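Local coordinates for protein type III effector (Vibrio parahaemolyticus, PDB 2QHQ) that is of unknown function but belongs to the HopJ family and is probably a type III effector, at residues 81-92 against 101-109. Sequence-based numbering, arbitrary orientation.
Sequences LACFGRFYREDV and HQNIRNFMV
His101 NE2 donates to Asp91 OD2 at 3.0 Å, a nearly straight bond (161° at the hydrogen) that lies close to the imidazole plane but meets the carboxylate from above its own plane. This His-carboxylate pair joins helix 86-92 to the N-cap residue of helix 102-109, and the CB of Phe87 sits above the imidazole, to one side of its centre. Deeper in, Ile104 is the knob in a hole formed by Leu81, Phe87, Tyr88 and Val92. Its two branches part company: with CG1 anti to the carbonyl carbon (chi1 -61°), that arm runs over the centre of the Phe84 ring in a CH-pi contact, 3.7 Å from CG1 to the ring centroid, and carries CD1 to within 3.6 Å of Phe87 CB. CG2 meanwhile touches Tyr88, Leu81 and Val92. One turn on, selenomethionine Met108 brings its SE to the edge of the Tyr88 ring, a Met-aromatic contact, and packs it 3.6 Å from Val92 CG1. Leu81 CD2 touches both Met108 CG and the edge of the Phe107 ring, at CD2 (3.8 Å each). Arg105 lays its extended chain and one guanidinium face along Val92, while its NH2 forms a salt bridge with Asp100 and bonds to His95 O in the connecting loop. Segments 86-92 and 102-109 run almost at right angles (crossing angle -91°). A single hydrogen bond thus borders an apolar core built round Ile104, and with Phe87 CB over one face it would limit rotation of the His101 imidazole.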
loop_
_atom_site.group_PDB
_atom_site.type_symbol
_atom_site.label_atom_id
_atom_site.label_comp_id
_atom_site.label_asym_id
_atom_site.label_seq_id
_atom_site.Cartn_x
_atom_site.Cartn_y
_atom_site.Cartn_z
ATOM N N LEU B 81 -2.204 -9.475 -7.531
ATOM C CA LEU B 81 -2.404 -10.849 -8.012
ATOM C C LEU B 81 -1.476 -11.197 -9.171
ATOM O O LEU B 81 -0.896 -12.277 -9.193
ATOM C CB LEU B 81 -3.862 -11.088 -8.401
ATOM C CG LEU B 81 -4.856 -11.147 -7.248
ATOM C CD1 LEU B 81 -6.261 -10.938 -7.836
ATOM C CD2 LEU B 81 -4.765 -12.504 -6.537
ATOM N N ALA B 82 -1.296 -10.253 -10.097
ATOM C CA ALA B 82 -0.421 -10.475 -11.252
ATOM C C ALA B 82 1.041 -10.756 -10.865
ATOM O O ALA B 82 1.753 -11.470 -11.594
ATOM C CB ALA B 82 -0.501 -9.300 -12.216
ATOM N N CYS B 83 1.483 -10.198 -9.735
ATOM C CA CYS B 83 2.845 -10.434 -9.247
ATOM C C CYS B 83 3.091 -11.910 -8.934
ATOM O O CYS B 83 4.241 -12.361 -8.936
ATOM C CB CYS B 83 3.120 -9.595 -8.005
ATOM S SG CYS B 83 3.387 -7.838 -8.423
ATOM N N PHE B 84 2.020 -12.660 -8.635
ATOM C CA PHE B 84 2.172 -14.101 -8.425
ATOM C C PHE B 84 2.389 -14.890 -9.716
ATOM O O PHE B 84 2.624 -16.109 -9.653
ATOM C CB PHE B 84 0.981 -14.708 -7.673
ATOM C CG PHE B 84 0.881 -14.291 -6.229
ATOM C CD1 PHE B 84 1.481 -15.065 -5.222
ATOM C CD2 PHE B 84 0.176 -13.146 -5.872
ATOM C CE1 PHE B 84 1.344 -14.702 -3.848
ATOM C CE2 PHE B 84 0.052 -12.770 -4.506
ATOM C CZ PHE B 84 0.633 -13.536 -3.509
ATOM N N GLY B 85 2.345 -14.211 -10.865
ATOM C CA GLY B 85 2.646 -14.861 -12.156
ATOM C C GLY B 85 1.794 -16.104 -12.368
ATOM O O GLY B 85 0.570 -16.071 -12.148
ATOM N N ARG B 86 2.436 -17.206 -12.766
ATOM C CA ARG B 86 1.724 -18.451 -13.081
ATOM C C ARG B 86 0.987 -19.073 -11.889
ATOM O O ARG B 86 0.009 -19.794 -12.095
ATOM C CB ARG B 86 2.670 -19.498 -13.686
ATOM C CG ARG B 86 3.183 -19.171 -15.063
ATOM C CD ARG B 86 4.164 -20.256 -15.534
ATOM N NE ARG B 86 4.977 -19.756 -16.647
ATOM C CZ ARG B 86 4.791 -20.072 -17.930
ATOM N NH1 ARG B 86 3.810 -20.898 -18.293
ATOM N NH2 ARG B 86 5.591 -19.562 -18.863
ATOM N N PHE B 87 1.430 -18.802 -10.658
ATOM C CA PHE B 87 0.690 -19.308 -9.487
ATOM C C PHE B 87 -0.745 -18.794 -9.498
ATOM O O PHE B 87 -1.681 -19.527 -9.142
ATOM C CB PHE B 87 1.343 -18.917 -8.145
ATOM C CG PHE B 87 2.671 -19.573 -7.881
ATOM C CD1 PHE B 87 2.861 -20.931 -8.086
ATOM C CD2 PHE B 87 3.716 -18.826 -7.352
ATOM C CE1 PHE B 87 4.089 -21.533 -7.782
ATOM C CE2 PHE B 87 4.947 -19.409 -7.058
ATOM C CZ PHE B 87 5.140 -20.757 -7.279
ATOM N N TYR B 88 -0.908 -17.530 -9.895
ATOM C CA TYR B 88 -2.224 -16.935 -10.064
ATOM C C TYR B 88 -2.826 -17.321 -11.407
ATOM O O TYR B 88 -3.918 -17.866 -11.470
ATOM C CB TYR B 88 -2.123 -15.408 -9.957
ATOM C CG TYR B 88 -3.397 -14.662 -10.306
ATOM C CD1 TYR B 88 -4.571 -14.880 -9.596
ATOM C CD2 TYR B 88 -3.410 -13.706 -11.329
ATOM C CE1 TYR B 88 -5.742 -14.167 -9.905
ATOM C CE2 TYR B 88 -4.575 -13.003 -11.645
ATOM C CZ TYR B 88 -5.724 -13.246 -10.925
ATOM O OH TYR B 88 -6.877 -12.546 -11.227
ATOM N N ARG B 89 -2.108 -17.055 -12.498
ATOM C CA ARG B 89 -2.705 -17.189 -13.818
ATOM C C ARG B 89 -3.000 -18.633 -14.233
ATOM O O ARG B 89 -3.940 -18.853 -15.012
ATOM C CB ARG B 89 -1.806 -16.539 -14.882
ATOM C CG ARG B 89 -1.922 -15.038 -14.895
ATOM C CD ARG B 89 -1.097 -14.423 -16.005
ATOM N NE ARG B 89 0.324 -14.334 -15.671
ATOM C CZ ARG B 89 1.271 -15.140 -16.149
ATOM N NH1 ARG B 89 0.975 -16.135 -16.979
ATOM N NH2 ARG B 89 2.525 -14.949 -15.789
ATOM N N GLU B 90 -2.202 -19.581 -13.748
ATOM C CA GLU B 90 -2.363 -21.011 -14.081
ATOM C C GLU B 90 -2.919 -21.796 -12.914
ATOM O O GLU B 90 -4.032 -22.320 -12.995
ATOM C CB GLU B 90 -1.034 -21.663 -14.509
ATOM C CG GLU B 90 -0.496 -21.178 -15.826
ATOM C CD GLU B 90 0.846 -21.811 -16.229
ATOM O OE1 GLU B 90 1.436 -22.667 -15.500
ATOM O OE2 GLU B 90 1.321 -21.434 -17.308
ATOM N N ASP B 91 -2.140 -21.884 -11.833
ATOM C CA ASP B 91 -2.471 -22.781 -10.720
ATOM C C ASP B 91 -3.858 -22.432 -10.180
ATOM O O ASP B 91 -4.712 -23.316 -9.962
ATOM C CB ASP B 91 -1.431 -22.672 -9.580
ATOM C CG ASP B 91 -0.077 -23.277 -9.924
ATOM O OD1 ASP B 91 0.422 -23.016 -11.028
ATOM O OD2 ASP B 91 0.497 -24.023 -9.069
ATOM N N VAL B 92 -4.111 -21.135 -10.005
ATOM C CA VAL B 92 -5.348 -20.742 -9.374
ATOM C C VAL B 92 -6.472 -20.517 -10.383
ATOM O O VAL B 92 -7.535 -21.118 -10.245
ATOM C CB VAL B 92 -5.169 -19.491 -8.449
ATOM C CG1 VAL B 92 -6.512 -19.028 -7.957
ATOM C CG2 VAL B 92 -4.285 -19.843 -7.230
ATOM N N HIS B 101 -2.123 -22.512 -2.862
ATOM C CA HIS B 101 -1.986 -21.042 -2.829
ATOM C C HIS B 101 -3.167 -20.366 -2.132
ATOM O O HIS B 101 -3.835 -19.490 -2.706
ATOM C CB HIS B 101 -1.823 -20.490 -4.256
ATOM C CG HIS B 101 -0.857 -21.270 -5.088
ATOM N ND1 HIS B 101 0.501 -21.234 -4.873
ATOM C CD2 HIS B 101 -1.053 -22.119 -6.126
ATOM C CE1 HIS B 101 1.103 -22.044 -5.728
ATOM N NE2 HIS B 101 0.181 -22.591 -6.503
ATOM N N GLN B 102 -3.427 -20.765 -0.890
ATOM C CA GLN B 102 -4.551 -20.214 -0.138
ATOM C C GLN B 102 -4.497 -18.697 -0.022
ATOM O O GLN B 102 -5.535 -18.036 0.024
ATOM C CB GLN B 102 -4.653 -20.851 1.259
ATOM C CG GLN B 102 -5.393 -22.203 1.282
ATOM C CD GLN B 102 -6.814 -22.126 0.707
ATOM O OE1 GLN B 102 -7.610 -21.252 1.071
ATOM N NE2 GLN B 102 -7.135 -23.052 -0.192
ATOM N N ASN B 103 -3.296 -18.130 0.044
ATOM C CA ASN B 103 -3.221 -16.670 0.089
ATOM C C ASN B 103 -3.720 -15.991 -1.183
ATOM O O ASN B 103 -4.391 -14.984 -1.110
ATOM C CB ASN B 103 -1.831 -16.199 0.476
ATOM C CG ASN B 103 -1.586 -16.342 1.958
ATOM O OD1 ASN B 103 -2.139 -15.595 2.747
ATOM N ND2 ASN B 103 -0.746 -17.309 2.340
ATOM N N ILE B 104 -3.384 -16.545 -2.344
ATOM C CA ILE B 104 -3.928 -16.009 -3.600
ATOM C C ILE B 104 -5.448 -16.146 -3.623
ATOM O O ILE B 104 -6.157 -15.187 -3.929
ATOM C CB ILE B 104 -3.335 -16.726 -4.853
ATOM C CG1 ILE B 104 -1.817 -16.534 -4.905
ATOM C CG2 ILE B 104 -3.975 -16.196 -6.132
ATOM C CD1 ILE B 104 -1.129 -17.318 -6.091
ATOM N N ARG B 105 -5.946 -17.335 -3.270
ATOM C CA ARG B 105 -7.382 -17.604 -3.340
ATOM C C ARG B 105 -8.174 -16.723 -2.376
ATOM O O ARG B 105 -9.224 -16.249 -2.733
ATOM C CB ARG B 105 -7.677 -19.085 -3.118
ATOM C CG ARG B 105 -7.085 -19.980 -4.205
ATOM C CD ARG B 105 -7.305 -21.466 -3.911
ATOM N NE ARG B 105 -6.652 -22.265 -4.957
ATOM C CZ ARG B 105 -7.184 -22.552 -6.146
ATOM N NH1 ARG B 105 -8.410 -22.124 -6.493
ATOM N NH2 ARG B 105 -6.479 -23.270 -7.004
ATOM N N ASN B 106 -7.624 -16.464 -1.194
ATOM C CA ASN B 106 -8.269 -15.583 -0.231
ATOM C C ASN B 106 -8.245 -14.138 -0.664
ATOM O O ASN B 106 -9.229 -13.430 -0.527
ATOM C CB ASN B 106 -7.680 -15.736 1.174
ATOM C CG ASN B 106 -8.376 -16.831 1.975
ATOM O OD1 ASN B 106 -9.446 -16.611 2.570
ATOM N ND2 ASN B 106 -7.801 -18.015 1.966
ATOM N N PHE B 107 -7.126 -13.712 -1.224
ATOM C CA PHE B 107 -6.983 -12.310 -1.604
ATOM C C PHE B 107 -7.925 -11.984 -2.769
ATOM O O PHE B 107 -8.427 -10.872 -2.862
ATOM C CB PHE B 107 -5.529 -12.027 -1.959
ATOM C CG PHE B 107 -5.233 -10.578 -2.263
ATOM C CD1 PHE B 107 -5.104 -9.647 -1.231
ATOM C CD2 PHE B 107 -5.043 -10.157 -3.580
ATOM C CE1 PHE B 107 -4.802 -8.302 -1.517
ATOM C CE2 PHE B 107 -4.743 -8.811 -3.872
ATOM C CZ PHE B 107 -4.624 -7.890 -2.836
HETATM N N MSE B 108 -8.148 -12.952 -3.663
HETATM C CA MSE B 108 -9.153 -12.797 -4.727
HETATM C C MSE B 108 -10.551 -12.461 -4.214
HETATM O O MSE B 108 -11.345 -11.775 -4.899
HETATM C CB MSE B 108 -9.211 -14.096 -5.540
HETATM C CG MSE B 108 -8.166 -14.168 -6.595
HETATM SE SE MSE B 108 -8.246 -15.990 -7.308
HETATM C CE MSE B 108 -9.846 -15.830 -8.388
ATOM N N VAL B 109 -10.867 -12.952 -3.024
ATOM C CA VAL B 109 -12.196 -12.759 -2.443
ATOM C C VAL B 109 -12.271 -11.426 -1.683
ATOM O O VAL B 109 -13.130 -10.574 -1.973
ATOM C CB VAL B 109 -12.597 -13.954 -1.528
ATOM C CG1 VAL B 109 -13.960 -13.680 -0.838
ATOM C CG2 VAL B 109 -12.628 -15.284 -2.324
#